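Local coordinates for protein epoxyqueuosine reductase (Streptococcus thermophilus, PDB 5D6S) that belongs to the epoxyqueuosine reductase (QueG) family and binds cobalamin together with two iron-sulfur clusters, at residues Pro271-Arg274 with Gly275-Asn278. Numbering follows the deposited sequence.
Sequences PYNR and GIDN. With SF4 (iron/sulfur cluster), chain F.
Ile276 reaches back over the turn that follows Pro271 and sets its CD1 methyl against the backbone of Tyr272 and Asn273. The methyl is modelled close to Asn273 CA and the Tyr272 carbonyl oxygen, though at this resolution the exact closeness is not to be relied on. Chi1 (-43°) puts CG1 beside the backbone N of Ile276, and chi2 (97°) then carries CD1 to the turn. CD1 of Ile276 also passes OD1 of Asn273 at 3.9 Å, the two side chains crossing at a slant. A beta-branched residue suits the extended backbone here, and its methyl lies against backbone and amide atoms without a hydrogen bond.

Asn273 suits a buried site because its amide can pair at both ends: ND2 donates to Ser188 OG and to the Gln267 carbonyl oxygen, and OD1 is also hydrogen-bonded outside this stretch. On the cluster side, Pro271 CD lies 3.7 Å from S4 of the iron-sulfur cluster, and Tyr272 turns a ring edge to it in plane, CD1 being 3.8 Å from S1. Both residues thus set C-H groups beside sulfur. The Tyr272 hydroxyl is hydrogen-bonded to the Gly210 carbonyl oxygen, which probably helps hold that edge in position, while the ring also meets Phe174.

Since Pro271-Arg274 and Gly275-Asn278 share no hydrogen bond, the turn beside the cluster is probably held mainly by its ties to the surrounding fold.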
loop_
_atom_site.group_PDB
_atom_site.type_symbol
_atom_site.label_atom_id
_atom_site.label_comp_id
_atom_site.label_asym_id
_atom_site.label_seq_id
_atom_site.Cartn_x
_atom_site.Cartn_y
_atom_site.Cartn_z
ATOM N N PRO A 271 -15.618 11.469 -0.598
ATOM C CA PRO A 271 -16.347 12.318 -1.537
ATOM C C PRO A 271 -15.465 12.823 -2.656
ATOM O O PRO A 271 -15.878 12.813 -3.809
ATOM C CB PRO A 271 -16.786 13.494 -0.676
ATOM C CG PRO A 271 -16.894 12.938 0.700
ATOM C CD PRO A 271 -15.814 11.909 0.800
ATOM N N TYR A 272 -14.241 13.235 -2.329
ATOM C CA TYR A 272 -13.332 13.774 -3.342
ATOM C C TYR A 272 -12.944 12.781 -4.413
ATOM O O TYR A 272 -12.356 13.173 -5.426
ATOM C CB TYR A 272 -12.060 14.318 -2.711
ATOM C CG TYR A 272 -12.231 15.597 -1.952
ATOM C CD1 TYR A 272 -12.637 15.590 -0.615
ATOM C CD2 TYR A 272 -11.992 16.830 -2.569
ATOM C CE1 TYR A 272 -12.777 16.785 0.092
ATOM C CE2 TYR A 272 -12.141 18.029 -1.881
ATOM C CZ TYR A 272 -12.521 18.003 -0.555
ATOM O OH TYR A 272 -12.647 19.193 0.113
ATOM N N ASN A 273 -13.232 11.498 -4.195
ATOM C CA ASN A 273 -12.947 10.468 -5.210
ATOM C C ASN A 273 -14.192 10.089 -6.006
ATOM O O ASN A 273 -14.102 9.376 -7.004
ATOM C CB ASN A 273 -12.295 9.233 -4.572
ATOM C CG ASN A 273 -10.846 9.491 -4.124
ATOM O OD1 ASN A 273 -10.042 10.008 -4.890
ATOM N ND2 ASN A 273 -10.522 9.128 -2.876
ATOM N N ARG A 274 -15.336 10.612 -5.559
ATOM C CA ARG A 274 -16.655 10.418 -6.182
ATOM C C ARG A 274 -16.608 10.277 -7.706
ATOM O O ARG A 274 -17.104 9.285 -8.248
ATOM C CB ARG A 274 -17.584 11.578 -5.779
ATOM C CG ARG A 274 -19.055 11.417 -6.113
ATOM C CD ARG A 274 -19.732 10.340 -5.285
ATOM N NE ARG A 274 -21.132 10.292 -5.722
ATOM C CZ ARG A 274 -21.823 9.189 -6.028
ATOM N NH1 ARG A 274 -21.304 7.970 -5.877
ATOM N NH2 ARG A 274 -23.076 9.304 -6.451
ATOM N N GLY A 275 -16.004 11.237 -8.401
ATOM C CA GLY A 275 -16.043 11.208 -9.855
ATOM C C GLY A 275 -14.764 11.561 -10.564
ATOM O O GLY A 275 -14.698 12.570 -11.267
ATOM N N ILE A 276 -13.749 10.719 -10.410
ATOM C CA ILE A 276 -12.538 10.851 -11.208
ATOM C C ILE A 276 -12.274 9.552 -11.948
ATOM O O ILE A 276 -12.529 8.471 -11.434
ATOM C CB ILE A 276 -11.276 11.191 -10.374
ATOM C CG1 ILE A 276 -11.559 12.247 -9.318
ATOM C CG2 ILE A 276 -10.176 11.726 -11.273
ATOM C CD1 ILE A 276 -11.833 11.636 -7.988
ATOM N N ASP A 277 -11.799 9.681 -13.177
ATOM C CA ASP A 277 -10.979 8.647 -13.795
ATOM C C ASP A 277 -9.646 9.342 -14.106
ATOM O O ASP A 277 -9.618 10.553 -14.291
ATOM C CB ASP A 277 -11.692 7.962 -14.993
ATOM C CG ASP A 277 -11.393 8.602 -16.352
ATOM O OD1 ASP A 277 -10.507 9.480 -16.481
ATOM O OD2 ASP A 277 -12.063 8.191 -17.328
ATOM N N ASN A 278 -8.554 8.596 -14.109
ATOM C CA ASN A 278 -7.222 9.186 -14.173
ATOM C C ASN A 278 -6.415 8.569 -15.334
ATOM O O ASN A 278 -6.881 7.628 -15.974
ATOM C CB ASN A 278 -6.531 9.033 -12.805
ATOM C CG ASN A 278 -6.950 10.112 -11.802
ATOM O OD1 ASN A 278 -7.548 11.123 -12.172
ATOM N ND2 ASN A 278 -6.596 9.918 -10.533
HETATM FE FE1 SF4 F . -12.330 11.207 5.058
HETATM FE FE2 SF4 F . -14.236 12.659 4.068
HETATM FE FE3 SF4 F . -12.307 11.966 2.586
HETATM FE FE4 SF4 F . -12.023 13.679 4.530
HETATM S S1 SF4 F . -13.088 13.911 2.745
HETATM S S2 SF4 F . -10.750 12.085 3.979
HETATM S S3 SF4 F . -13.339 12.806 5.983
HETATM S S4 SF4 F . -13.682 10.711 3.533
#